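PDB 5BVR: alpha-actinin-like protein 1 from Schizosaccharomyces pombe, which binds actin filaments through the tandem calponin-homology domains of this fragment and takes part in forming and organising the actin ring for cytokinesis and septation. Local coordinates for residues N13-K18 / R202-E207; E129-W134 / Y223-F228; L159-L164 / A185-A190; I198-L203 / F228-T233. One frame throughout, in Å; residues are numbered along the deposited sequence.

Interaction 1 (N13-K18 / R202-E207); sequences NRTFTK and RLIEVE
Lys18 reaches from helix 11-25 to the 202-207 segment and ends in a polar cluster joining the first calponin-homology domain to the second. Its NZ makes a weak hydrogen bond to Leu203 O at 3.4 Å and a long salt bridge to Glu205 OE2 at 3.7 Å, the two side chains crossing at about a right angle. The bend at chi3 (-99°) turns the end of the lysine toward these acceptors.

Water does the closer bonding. One water accepts from Lys18 NZ at 2.8 Å and from Arg14 NH1, in the plane of the guanidinium, while donating to Glu205 OE2; a second accepts from Lys18 NZ at 2.7 Å and donates to Arg202 O. Arg14 NH2 forms a salt bridge with Asp208, and its NE bonds Gln9 O. Were Lys18 cut back to an alanine, Glu205 is likely to lose its facing ammonium and both waters their shared donor.

Apolar and weak contacts fill the buried side. Thr15 OG1, hydrogen-bonded back to Val11 O, lies 3.4 Å from Ile204 CG2, the two side chains running side by side in the same direction. Thr15 CA also makes a CH···O contact with Leu203 O, at 3.5 Å and 144° at the hydrogen. Lys18 CB packs 4.0 Å from Leu203 CD2.

The contact thus bridges the two domains of the tandem. Thr15, Leu203 and Ile204 all rest on helix 217-234, Ile204 also meets helix 183-198, and on the far side of helix 11-25 Phe16 packs against helix 101-117.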
loop_
_atom_site.group_PDB
_atom_site.type_symbol
_atom_site.label_atom_id
_atom_site.label_comp_id
_atom_site.label_asym_id
_atom_site.label_seq_id
_atom_site.Cartn_x
_atom_site.Cartn_y
_atom_site.Cartn_z
ATOM N N ASN A 13 1.905 -7.564 -7.087
ATOM C CA ASN A 13 0.752 -8.399 -6.853
ATOM C C ASN A 13 0.644 -8.719 -5.359
ATOM O O ASN A 13 -0.410 -8.476 -4.725
ATOM C CB ASN A 13 0.895 -9.657 -7.733
ATOM C CG ASN A 13 -0.317 -10.536 -7.725
ATOM O OD1 ASN A 13 -1.196 -10.410 -6.897
ATOM N ND2 ASN A 13 -0.349 -11.466 -8.665
ATOM N N ARG A 14 1.729 -9.201 -4.773
ATOM C CA ARG A 14 1.692 -9.624 -3.396
ATOM C C ARG A 14 1.461 -8.443 -2.473
ATOM O O ARG A 14 0.691 -8.542 -1.526
ATOM C CB ARG A 14 2.945 -10.405 -3.037
ATOM C CG ARG A 14 2.903 -11.803 -3.676
ATOM C CD ARG A 14 4.147 -12.614 -3.358
ATOM N NE ARG A 14 5.334 -12.090 -4.009
ATOM C CZ ARG A 14 6.305 -11.413 -3.403
ATOM N NH1 ARG A 14 6.268 -11.172 -2.092
ATOM N NH2 ARG A 14 7.330 -10.994 -4.126
ATOM N N THR A 15 2.095 -7.318 -2.760
ATOM C CA THR A 15 1.966 -6.155 -1.894
ATOM C C THR A 15 0.558 -5.588 -1.939
ATOM O O THR A 15 -0.040 -5.261 -0.894
ATOM C CB THR A 15 2.971 -5.059 -2.294
ATOM O OG1 THR A 15 4.307 -5.567 -2.177
ATOM C CG2 THR A 15 2.855 -3.862 -1.405
ATOM N N PHE A 16 0.027 -5.458 -3.143
ATOM C CA PHE A 16 -1.340 -4.975 -3.317
ATOM C C PHE A 16 -2.349 -5.920 -2.680
ATOM O O PHE A 16 -3.340 -5.455 -2.130
ATOM C CB PHE A 16 -1.681 -4.768 -4.801
ATOM C CG PHE A 16 -1.038 -3.538 -5.436
ATOM C CD1 PHE A 16 -0.052 -2.776 -4.783
ATOM C CD2 PHE A 16 -1.406 -3.157 -6.730
ATOM C CE1 PHE A 16 0.525 -1.669 -5.406
ATOM C CE2 PHE A 16 -0.819 -2.047 -7.353
ATOM C CZ PHE A 16 0.159 -1.296 -6.668
ATOM N N THR A 17 -2.115 -7.225 -2.769
ATOM C CA THR A 17 -2.997 -8.200 -2.121
ATOM C C THR A 17 -2.964 -8.002 -0.616
ATOM O O THR A 17 -4.004 -7.965 0.039
ATOM C CB THR A 17 -2.595 -9.628 -2.474
ATOM O OG1 THR A 17 -2.722 -9.804 -3.882
ATOM C CG2 THR A 17 -3.467 -10.664 -1.760
ATOM N N LYS A 18 -1.772 -7.846 -0.050
ATOM C CA LYS A 18 -1.663 -7.651 1.389
ATOM C C LYS A 18 -2.351 -6.339 1.815
ATOM O O LYS A 18 -3.046 -6.310 2.847
ATOM C CB LYS A 18 -0.187 -7.690 1.826
ATOM C CG LYS A 18 0.361 -9.118 1.898
ATOM C CD LYS A 18 1.844 -9.184 2.175
ATOM C CE LYS A 18 2.612 -9.396 0.882
ATOM N NZ LYS A 18 4.085 -9.503 1.054
ATOM N N ARG A 202 3.003 -5.603 7.592
ATOM C CA ARG A 202 4.138 -6.003 6.780
ATOM C C ARG A 202 3.703 -6.219 5.335
ATOM O O ARG A 202 3.463 -7.360 4.918
ATOM C CB ARG A 202 4.722 -7.287 7.346
ATOM C CG ARG A 202 5.920 -7.821 6.600
ATOM C CD ARG A 202 6.295 -9.178 7.142
ATOM N NE ARG A 202 6.745 -9.045 8.520
ATOM C CZ ARG A 202 8.008 -8.844 8.877
ATOM N NH1 ARG A 202 8.969 -8.778 7.966
ATOM N NH2 ARG A 202 8.311 -8.722 10.155
ATOM N N LEU A 203 3.597 -5.142 4.574
ATOM C CA LEU A 203 3.096 -5.228 3.211
ATOM C C LEU A 203 4.119 -5.739 2.203
ATOM O O LEU A 203 3.718 -6.138 1.114
ATOM C CB LEU A 203 2.565 -3.869 2.731
ATOM C CG LEU A 203 1.433 -3.287 3.583
ATOM C CD1 LEU A 203 0.893 -2.033 2.921
ATOM C CD2 LEU A 203 0.267 -4.273 3.826
ATOM N N ILE A 204 5.412 -5.661 2.537
ATOM C CA ILE A 204 6.481 -6.113 1.645
ATOM C C ILE A 204 7.431 -7.022 2.396
ATOM O O ILE A 204 7.642 -6.871 3.591
ATOM C CB ILE A 204 7.245 -4.938 1.001
ATOM C CG1 ILE A 204 7.898 -4.044 2.054
ATOM C CG2 ILE A 204 6.333 -4.149 0.124
ATOM C CD1 ILE A 204 8.691 -2.887 1.461
ATOM N N GLU A 205 7.988 -7.990 1.680
ATOM C CA GLU A 205 8.951 -8.900 2.267
ATOM C C GLU A 205 10.331 -8.262 2.167
ATOM O O GLU A 205 10.597 -7.444 1.266
ATOM C CB GLU A 205 8.974 -10.228 1.511
ATOM C CG GLU A 205 7.612 -10.895 1.289
ATOM C CD GLU A 205 7.098 -11.591 2.517
ATOM O OE1 GLU A 205 7.734 -11.464 3.585
ATOM O OE2 GLU A 205 6.054 -12.278 2.409
ATOM N N VAL A 206 11.205 -8.623 3.098
ATOM C CA VAL A 206 12.563 -8.120 3.062
ATOM C C VAL A 206 13.192 -8.367 1.679
ATOM O O VAL A 206 13.807 -7.457 1.091
ATOM C CB VAL A 206 13.405 -8.768 4.182
ATOM C CG1 VAL A 206 14.899 -8.514 3.980
ATOM C CG2 VAL A 206 12.918 -8.252 5.541
ATOM N N GLU A 207 13.037 -9.580 1.148
ATOM C CA GLU A 207 13.664 -9.927 -0.122
ATOM C C GLU A 207 13.079 -9.151 -1.296
ATOM O O GLU A 207 13.665 -9.108 -2.377
ATOM C CB GLU A 207 13.643 -11.446 -0.346
ATOM C CG GLU A 207 12.259 -12.084 -0.375
ATOM C CD GLU A 207 11.738 -12.533 0.999
ATOM O OE1 GLU A 207 12.181 -11.999 2.046
ATOM O OE2 GLU A 207 10.870 -13.439 1.027
HETATM O O HOH W 1 4.496 -12.068 0.107
HETATM O O HOH W 2 5.065 -9.186 3.560
#

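Interaction 2 (E129-W134 / Y223-F228); sequences EGLLLW and YVAEYF
Trp134 and Phe228 both hold CG anti to the backbone N (chi1 175° in Phe228), which carries their rings into the gap between helices 127-138 and 217-234 of the second calponin-homology domain. The motif is a T-shaped aromatic pair: the Phe228 edge is directed at the Trp134 face, with the phenyl and five-membered-ring centroids 4.7 Å apart and the planes at 76°. Beside it, Phe228 CA sits over the face of the indole six-membered ring, 3.9 Å from its centroid, in a CH-pi contact. The indole is therefore met by both the ring and the backbone of one residue.

Leu131, one turn earlier, slides past Phe228 in the opposite direction. Its CD1 lies 3.7 Å from Phe228 CB and also meets Val224 CG1, while CD2 packs on Ala225, 4.2 Å from its CB.

No hydrogen bond crosses between the segments, whose axes come within 10.6 Å at an angle of 68°; large side chains span this separation. Without the indole, as with a leucine at Trp134, the Phe228 edge is likely to lose the face it meets and its ring to be freer to turn. Leu164 of helix 159-168 also touches the indole, placing the pair in the domain's helical core. Within the aromatic pair the closest approach is Trp134 CG to Phe228 CD1, 3.5 Å, with CG in the plane of the phenyl ring.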
loop_
_atom_site.group_PDB
_atom_site.type_symbol
_atom_site.label_atom_id
_atom_site.label_comp_id
_atom_site.label_asym_id
_atom_site.label_seq_id
_atom_site.Cartn_x
_atom_site.Cartn_y
_atom_site.Cartn_z
ATOM N N GLU A 129 4.366 13.727 -3.719
ATOM C CA GLU A 129 5.342 14.777 -3.393
ATOM C C GLU A 129 5.392 14.980 -1.896
ATOM O O GLU A 129 6.457 15.170 -1.309
ATOM C CB GLU A 129 4.917 16.098 -4.029
ATOM C CG GLU A 129 5.159 16.180 -5.497
ATOM C CD GLU A 129 4.932 17.571 -6.055
ATOM O OE1 GLU A 129 4.255 18.408 -5.396
ATOM O OE2 GLU A 129 5.429 17.824 -7.165
ATOM N N GLY A 130 4.213 15.010 -1.285
ATOM C CA GLY A 130 4.094 15.169 0.142
ATOM C C GLY A 130 4.742 14.070 0.927
ATOM O O GLY A 130 5.468 14.322 1.892
ATOM N N LEU A 131 4.491 12.836 0.501
ATOM C CA LEU A 131 5.067 11.696 1.185
ATOM C C LEU A 131 6.586 11.695 1.059
ATOM O O LEU A 131 7.288 11.452 2.038
ATOM C CB LEU A 131 4.463 10.410 0.630
ATOM C CG LEU A 131 4.989 9.135 1.298
ATOM C CD1 LEU A 131 4.712 9.120 2.806
ATOM C CD2 LEU A 131 4.394 7.898 0.639
ATOM N N LEU A 132 7.107 12.028 -0.120
ATOM C CA LEU A 132 8.552 12.072 -0.302
ATOM C C LEU A 132 9.156 13.134 0.604
ATOM O O LEU A 132 10.144 12.897 1.294
ATOM C CB LEU A 132 8.923 12.340 -1.767
ATOM C CG LEU A 132 10.411 12.215 -2.033
ATOM C CD1 LEU A 132 10.871 10.773 -1.868
ATOM C CD2 LEU A 132 10.719 12.750 -3.423
ATOM N N LEU A 133 8.572 14.329 0.577
ATOM C CA LEU A 133 9.096 15.406 1.415
ATOM C C LEU A 133 9.050 15.026 2.904
ATOM O O LEU A 133 10.004 15.293 3.618
ATOM C CB LEU A 133 8.353 16.707 1.149
ATOM C CG LEU A 133 8.892 17.896 1.934
ATOM C CD1 LEU A 133 10.357 18.124 1.664
ATOM C CD2 LEU A 133 8.102 19.145 1.569
ATOM N N TRP A 134 7.968 14.396 3.363
ATOM C CA TRP A 134 7.897 13.917 4.736
ATOM C C TRP A 134 9.067 12.992 5.059
ATOM O O TRP A 134 9.733 13.139 6.081
ATOM C CB TRP A 134 6.561 13.226 4.983
ATOM C CG TRP A 134 6.372 12.680 6.358
ATOM C CD1 TRP A 134 5.879 13.354 7.446
ATOM C CD2 TRP A 134 6.621 11.337 6.802
ATOM N NE1 TRP A 134 5.801 12.514 8.528
ATOM C CE2 TRP A 134 6.253 11.273 8.159
ATOM C CE3 TRP A 134 7.096 10.177 6.182
ATOM C CZ2 TRP A 134 6.374 10.119 8.903
ATOM C CZ3 TRP A 134 7.197 9.023 6.938
ATOM C CH2 TRP A 134 6.836 9.004 8.276
ATOM N N TYR A 223 3.814 0.798 1.153
ATOM C CA TYR A 223 4.300 0.437 2.467
ATOM C C TYR A 223 4.757 1.693 3.260
ATOM O O TYR A 223 4.381 1.872 4.428
ATOM C CB TYR A 223 5.422 -0.610 2.352
ATOM C CG TYR A 223 5.984 -1.040 3.685
ATOM C CD1 TYR A 223 5.192 -1.618 4.663
ATOM C CD2 TYR A 223 7.322 -0.896 3.957
ATOM C CE1 TYR A 223 5.728 -1.996 5.899
ATOM C CE2 TYR A 223 7.864 -1.274 5.184
ATOM C CZ TYR A 223 7.077 -1.825 6.140
ATOM O OH TYR A 223 7.604 -2.181 7.358
ATOM N N VAL A 224 5.517 2.574 2.622
ATOM C CA VAL A 224 6.009 3.769 3.293
ATOM C C VAL A 224 4.826 4.646 3.724
ATOM O O VAL A 224 4.874 5.275 4.794
ATOM C CB VAL A 224 6.967 4.540 2.389
ATOM C CG1 VAL A 224 7.270 5.927 2.967
ATOM C CG2 VAL A 224 8.250 3.749 2.204
ATOM N N ALA A 225 3.748 4.692 2.940
ATOM C CA ALA A 225 2.557 5.456 3.342
ATOM C C ALA A 225 2.023 4.983 4.699
ATOM O O ALA A 225 1.440 5.787 5.467
ATOM C CB ALA A 225 1.449 5.343 2.289
ATOM N N GLU A 226 2.196 3.702 5.026
ATOM C CA GLU A 226 1.755 3.189 6.337
ATOM C C GLU A 226 2.529 3.866 7.463
ATOM O O GLU A 226 1.970 4.121 8.535
ATOM C CB GLU A 226 1.907 1.670 6.480
ATOM C CG GLU A 226 1.068 0.847 5.496
ATOM C CD GLU A 226 -0.398 0.748 5.849
ATOM O OE1 GLU A 226 -0.774 1.130 6.972
ATOM O OE2 GLU A 226 -1.172 0.270 4.992
ATOM N N TYR A 227 3.811 4.133 7.241
ATOM C CA TYR A 227 4.616 4.851 8.216
ATOM C C TYR A 227 4.088 6.265 8.432
ATOM O O TYR A 227 3.919 6.713 9.564
ATOM C CB TYR A 227 6.087 4.925 7.792
ATOM C CG TYR A 227 6.855 3.623 7.942
ATOM C CD1 TYR A 227 6.518 2.504 7.196
ATOM C CD2 TYR A 227 7.941 3.528 8.789
ATOM C CE1 TYR A 227 7.225 1.316 7.340
ATOM C CE2 TYR A 227 8.639 2.359 8.937
ATOM C CZ TYR A 227 8.292 1.260 8.200
ATOM O OH TYR A 227 9.016 0.112 8.376
ATOM N N PHE A 228 3.834 6.989 7.363
ATOM C CA PHE A 228 3.292 8.333 7.477
ATOM C C PHE A 228 2.007 8.341 8.305
ATOM O O PHE A 228 1.838 9.147 9.240
ATOM C CB PHE A 228 2.974 8.925 6.107
ATOM C CG PHE A 228 2.309 10.264 6.198
ATOM C CD1 PHE A 228 3.074 11.416 6.343
ATOM C CD2 PHE A 228 0.921 10.378 6.241
ATOM C CE1 PHE A 228 2.468 12.661 6.480
ATOM C CE2 PHE A 228 0.319 11.624 6.368
ATOM C CZ PHE A 228 1.108 12.766 6.491
#

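Interaction 3 (L159-L164 / A185-A190); sequences LAFCAL and ANMQLA
Asn186 O is the polar atom approached most closely across this contact, with Cys162 SG 3.2 Å away. The same carbonyl of Asn186 accepts, through O, the helical bond from Ala190 N at 3.0 Å. No hydrogen bond links the two segments, so the thiol is best read as packed against the carbonyl. The setting is a helix-helix interface of the second calponin-homology domain, between helices 159-168 and 183-198; the axes of segments 159-164 and 185-190 come within 8.5 Å at 38°, running in broadly the same direction.

That close spacing goes with small residues at the centre. Ala190 points its methyl toward helix 159-168, where it also touches Cys162 SG. The CA atoms of Cys162 and Ala190 are 5.2 Å apart, much nearer than those of Leu159 and Asn186.

The flanks are filled by longer side chains. Leu159 and Asn186 lie alongside, pointing the same way; Leu159 CD2 brushes Asn186 ND2, an amide nitrogen whose hydrogen bond goes to Asp179 O. On the other flank, Met187 makes a Met-aromatic contact with Phe161, approaching obliquely. With CG anti to the backbone N, the bend at chi2 (78°) brings the methionine sulfur toward the ring, but this holds for one of two conformers and the contact is to that extent doubtful.

Phe161 continues the packing into the aromatic core, meeting Trp155, Phe191 and Tyr223. At its base the helices are held close by a firm apolar contact, Phe161 CB to Ala190 CB at 3.7 Å.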
loop_
_atom_site.group_PDB
_atom_site.type_symbol
_atom_site.label_atom_id
_atom_site.label_comp_id
_atom_site.label_asym_id
_atom_site.label_seq_id
_atom_site.Cartn_x
_atom_site.Cartn_y
_atom_site.Cartn_z
ATOM N N LEU A 159 18.409 1.312 5.605
ATOM C CA LEU A 159 18.715 2.358 6.586
ATOM C C LEU A 159 17.620 3.400 6.672
ATOM O O LEU A 159 17.356 3.909 7.777
ATOM C CB LEU A 159 20.047 3.040 6.303
ATOM C CG LEU A 159 21.271 2.168 6.560
ATOM C CD1 LEU A 159 22.551 2.904 6.123
ATOM C CD2 LEU A 159 21.361 1.741 8.020
ATOM N N ALA A 160 17.000 3.755 5.551
ATOM C CA ALA A 160 15.936 4.766 5.613
ATOM C C ALA A 160 14.776 4.295 6.506
ATOM O O ALA A 160 14.244 5.071 7.303
ATOM C CB ALA A 160 15.432 5.154 4.227
ATOM N N PHE A 161 14.375 3.025 6.372
ATOM C CA PHE A 161 13.337 2.468 7.229
ATOM C C PHE A 161 13.781 2.535 8.688
ATOM O O PHE A 161 12.998 2.948 9.552
ATOM C CB PHE A 161 12.978 1.023 6.876
ATOM C CG PHE A 161 12.230 0.875 5.580
ATOM C CD1 PHE A 161 10.956 1.378 5.437
ATOM C CD2 PHE A 161 12.790 0.187 4.519
ATOM C CE1 PHE A 161 10.238 1.220 4.247
ATOM C CE2 PHE A 161 12.060 0.015 3.323
ATOM C CZ PHE A 161 10.802 0.550 3.203
ATOM N N CYS A 162 15.018 2.136 8.962
ATOM C CA CYS A 162 15.517 2.165 10.339
ATOM C C CYS A 162 15.565 3.580 10.891
ATOM O O CYS A 162 15.215 3.801 12.058
ATOM C CB CYS A 162 16.895 1.528 10.456
ATOM S SG CYS A 162 16.891 -0.281 10.248
ATOM N N ALA A 163 15.965 4.544 10.063
ATOM C CA ALA A 163 16.081 5.933 10.509
ATOM C C ALA A 163 14.699 6.495 10.804
ATOM O O ALA A 163 14.527 7.228 11.788
ATOM C CB ALA A 163 16.766 6.772 9.467
ATOM N N LEU A 164 13.710 6.169 9.968
ATOM C CA LEU A 164 12.356 6.659 10.218
ATOM C C LEU A 164 11.865 6.196 11.573
ATOM O O LEU A 164 11.279 6.964 12.314
ATOM C CB LEU A 164 11.406 6.177 9.128
ATOM C CG LEU A 164 11.382 6.952 7.819
ATOM C CD1 LEU A 164 10.436 6.256 6.837
ATOM C CD2 LEU A 164 10.952 8.386 8.005
ATOM N N ALA A 185 19.755 -7.696 7.578
ATOM C CA ALA A 185 19.418 -7.702 9.000
ATOM C C ALA A 185 18.732 -6.407 9.430
ATOM O O ALA A 185 17.768 -6.412 10.215
ATOM C CB ALA A 185 20.668 -7.936 9.825
ATOM N N ASN A 186 19.191 -5.292 8.892
ATOM C CA ASN A 186 18.620 -3.994 9.240
ATOM C C ASN A 186 17.221 -3.835 8.668
ATOM O O ASN A 186 16.328 -3.339 9.334
ATOM C CB ASN A 186 19.541 -2.884 8.776
ATOM C CG ASN A 186 20.851 -2.877 9.547
ATOM O OD1 ASN A 186 20.954 -3.493 10.622
ATOM N ND2 ASN A 186 21.834 -2.152 9.035
ATOM N N MET A 187 17.008 -4.263 7.435
ATOM C CA MET A 187 15.673 -4.265 6.820
ATOM C C MET A 187 14.704 -5.097 7.656
ATOM O O MET A 187 13.568 -4.699 7.942
ATOM C CB MET A 187 15.732 -4.852 5.397
ATOM C CG MET A 187 14.468 -4.627 4.553
ATOM S SD MET A 187 14.381 -2.960 3.897
ATOM C CE MET A 187 15.659 -3.042 2.631
ATOM N N GLN A 188 15.136 -6.299 8.003
ATOM C CA GLN A 188 14.303 -7.210 8.778
ATOM C C GLN A 188 13.956 -6.584 10.131
ATOM O O GLN A 188 12.803 -6.630 10.577
ATOM C CB GLN A 188 15.050 -8.526 8.973
ATOM C CG GLN A 188 14.257 -9.587 9.713
ATOM C CD GLN A 188 13.124 -10.133 8.883
ATOM O OE1 GLN A 188 13.343 -10.652 7.790
ATOM N NE2 GLN A 188 11.900 -10.011 9.390
ATOM N N LEU A 189 14.947 -5.983 10.772
ATOM C CA LEU A 189 14.741 -5.315 12.059
ATOM C C LEU A 189 13.651 -4.239 11.951
ATOM O O LEU A 189 12.695 -4.221 12.741
ATOM C CB LEU A 189 16.059 -4.696 12.540
ATOM C CG LEU A 189 16.022 -4.059 13.922
ATOM C CD1 LEU A 189 15.866 -5.111 15.006
ATOM C CD2 LEU A 189 17.284 -3.226 14.138
ATOM N N ALA A 190 13.792 -3.361 10.964
ATOM C CA ALA A 190 12.822 -2.291 10.773
ATOM C C ALA A 190 11.428 -2.858 10.535
ATOM O O ALA A 190 10.468 -2.418 11.169
ATOM C CB ALA A 190 13.231 -1.393 9.621
#

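Interaction 4 (I198-L203 / F228-T233); sequences IGIPRL and FHAFST
Ile198 and Ile200 meet Ala230 and Phe231 where the connection after helix 183-198 packs on helix 217-234, within the helical fold of the second calponin-homology domain. The two isoleucines share a branching pattern: CG1 stands anti to the carbonyl carbon and CG2 anti to the backbone N. Their use of it differs. Ile198, whose chi1 of -40° is turned off the staggered position, meets the ring of Phe231 with both CG2 and CD1; CG2 comes at the edge, near the ring plane, 3.9 Å from Phe231 CE1. Ile200 works through its CG1 arm: CG1 lies 3.8 Å from Ala230 CB, and the extended chi2 of 162° carries CD1 onward to Phe231.

With CG anti to its carbonyl carbon, Phe231 brings the CE1 corner of its ring toward Ile198 and Ile200. The Ile198 side chain crosses it obliquely, that of Ile200 at about a right angle. The same ring also stacks with His168, a zinc-binding residue, and touches Leu164.

Between the two isoleucines Gly199 leaves helical geometry with a positive phi of 69°, and the chain turns there while both neighbours still point toward helix 217-234. No hydrogen bond crosses between the segments; the side-chain contacts are apolar. Ala230 offers a single methyl, which allows the connection to come close, with Ala230 CA 6.9 Å from Ile200 CA. On the Phe231 side, the approach ends with Ile200 CD1 at 3.8 Å from Phe231 CE1.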
loop_
_atom_site.group_PDB
_atom_site.type_symbol
_atom_site.label_atom_id
_atom_site.label_comp_id
_atom_site.label_asym_id
_atom_site.label_seq_id
_atom_site.Cartn_x
_atom_site.Cartn_y
_atom_site.Cartn_z
ATOM N N ILE A 198 4.616 -0.728 16.353
ATOM C CA ILE A 198 3.996 0.464 15.789
ATOM C C ILE A 198 2.722 0.125 15.003
ATOM O O ILE A 198 2.040 1.026 14.511
ATOM C CB ILE A 198 4.992 1.278 14.934
ATOM C CG1 ILE A 198 6.363 1.296 15.615
ATOM C CG2 ILE A 198 4.460 2.717 14.697
ATOM C CD1 ILE A 198 7.452 2.065 14.906
ATOM N N GLY A 199 2.388 -1.162 14.913
ATOM C CA GLY A 199 1.170 -1.600 14.232
ATOM C C GLY A 199 1.166 -1.426 12.719
ATOM O O GLY A 199 0.097 -1.414 12.085
ATOM N N ILE A 200 2.346 -1.267 12.132
ATOM C CA ILE A 200 2.461 -1.081 10.693
ATOM C C ILE A 200 2.477 -2.461 10.009
ATOM O O ILE A 200 3.395 -3.244 10.235
ATOM C CB ILE A 200 3.737 -0.297 10.359
ATOM C CG1 ILE A 200 3.599 1.161 10.827
ATOM C CG2 ILE A 200 4.032 -0.354 8.859
ATOM C CD1 ILE A 200 4.927 1.934 10.942
ATOM N N PRO A 201 1.477 -2.752 9.161
ATOM C CA PRO A 201 1.407 -4.092 8.571
ATOM C C PRO A 201 2.563 -4.354 7.625
ATOM O O PRO A 201 3.018 -3.452 6.927
ATOM C CB PRO A 201 0.088 -4.061 7.790
ATOM C CG PRO A 201 -0.095 -2.651 7.403
ATOM C CD PRO A 201 0.458 -1.853 8.583
ATOM N N ARG A 202 3.003 -5.603 7.592
ATOM C CA ARG A 202 4.138 -6.003 6.780
ATOM C C ARG A 202 3.703 -6.219 5.335
ATOM O O ARG A 202 3.463 -7.360 4.918
ATOM C CB ARG A 202 4.722 -7.287 7.346
ATOM C CG ARG A 202 5.920 -7.821 6.600
ATOM C CD ARG A 202 6.295 -9.178 7.142
ATOM N NE ARG A 202 6.745 -9.045 8.520
ATOM C CZ ARG A 202 8.008 -8.844 8.877
ATOM N NH1 ARG A 202 8.969 -8.778 7.966
ATOM N NH2 ARG A 202 8.311 -8.722 10.155
ATOM N N LEU A 203 3.597 -5.142 4.574
ATOM C CA LEU A 203 3.096 -5.228 3.211
ATOM C C LEU A 203 4.119 -5.739 2.203
ATOM O O LEU A 203 3.718 -6.138 1.114
ATOM C CB LEU A 203 2.565 -3.869 2.731
ATOM C CG LEU A 203 1.433 -3.287 3.583
ATOM C CD1 LEU A 203 0.893 -2.033 2.921
ATOM C CD2 LEU A 203 0.267 -4.273 3.826
ATOM N N PHE A 228 3.834 6.989 7.363
ATOM C CA PHE A 228 3.292 8.333 7.477
ATOM C C PHE A 228 2.007 8.341 8.305
ATOM O O PHE A 228 1.838 9.147 9.240
ATOM C CB PHE A 228 2.974 8.925 6.107
ATOM C CG PHE A 228 2.309 10.264 6.198
ATOM C CD1 PHE A 228 3.074 11.416 6.343
ATOM C CD2 PHE A 228 0.921 10.378 6.241
ATOM C CE1 PHE A 228 2.468 12.661 6.480
ATOM C CE2 PHE A 228 0.319 11.624 6.368
ATOM C CZ PHE A 228 1.108 12.766 6.491
ATOM N N HIS A 229 1.064 7.474 7.960
ATOM C CA HIS A 229 -0.224 7.524 8.654
ATOM C C HIS A 229 -0.093 7.060 10.102
ATOM O O HIS A 229 -0.670 7.681 11.024
ATOM C CB HIS A 229 -1.289 6.707 7.937
ATOM C CG HIS A 229 -1.732 7.301 6.636
ATOM N ND1 HIS A 229 -2.448 8.479 6.560
ATOM C CD2 HIS A 229 -1.513 6.908 5.359
ATOM C CE1 HIS A 229 -2.686 8.761 5.289
ATOM N NE2 HIS A 229 -2.131 7.822 4.543
ATOM N N ALA A 230 0.666 6.000 10.347
ATOM C CA ALA A 230 0.789 5.513 11.717
ATOM C C ALA A 230 1.541 6.503 12.587
ATOM O O ALA A 230 1.097 6.822 13.694
ATOM C CB ALA A 230 1.465 4.144 11.746
ATOM N N PHE A 231 2.684 6.985 12.095
ATOM C CA PHE A 231 3.486 7.903 12.890
ATOM C C PHE A 231 2.668 9.158 13.189
ATOM O O PHE A 231 2.663 9.656 14.319
ATOM C CB PHE A 231 4.781 8.306 12.171
ATOM C CG PHE A 231 5.830 7.233 12.100
ATOM C CD1 PHE A 231 5.616 5.942 12.537
ATOM C CD2 PHE A 231 7.078 7.571 11.612
ATOM C CE1 PHE A 231 6.636 4.991 12.463
ATOM C CE2 PHE A 231 8.097 6.629 11.547
ATOM C CZ PHE A 231 7.864 5.339 11.975
ATOM N N SER A 232 2.024 9.696 12.155
ATOM C CA SER A 232 1.269 10.934 12.320
ATOM C C SER A 232 0.148 10.769 13.349
ATOM O O SER A 232 -0.089 11.637 14.181
ATOM C CB SER A 232 0.704 11.419 10.997
ATOM O OG SER A 232 1.742 11.729 10.066
ATOM N N THR A 233 -0.556 9.652 13.282
ATOM C CA THR A 233 -1.655 9.385 14.200
ATOM C C THR A 233 -1.141 9.218 15.609
ATOM O O THR A 233 -1.694 9.795 16.557
ATOM C CB THR A 233 -2.417 8.144 13.742
ATOM O OG1 THR A 233 -3.010 8.433 12.472
ATOM C CG2 THR A 233 -3.510 7.753 14.736
#

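Interactions 2, 3 and 4 lie within the second calponin-homology domain, whereas interaction 1 joins that domain to the first and is only partly buried. The chemistry follows: the three internal contacts have no hydrogen bonds between their segments, while interaction 1 uses charges and two waters. Helix 217-234 serves both interactions 2 and 4, which share Phe228 in sequence and touch through Trp134 and Phe231. Interaction 3, farther from the chain centre yet buried, connects to interaction 2 where Phe161 meets Tyr223 and Val224. Interactions 4 and 1 occupy successive parts of one connection, overlapping at Arg202 and Leu203, so it passes from apolar core to domain interface.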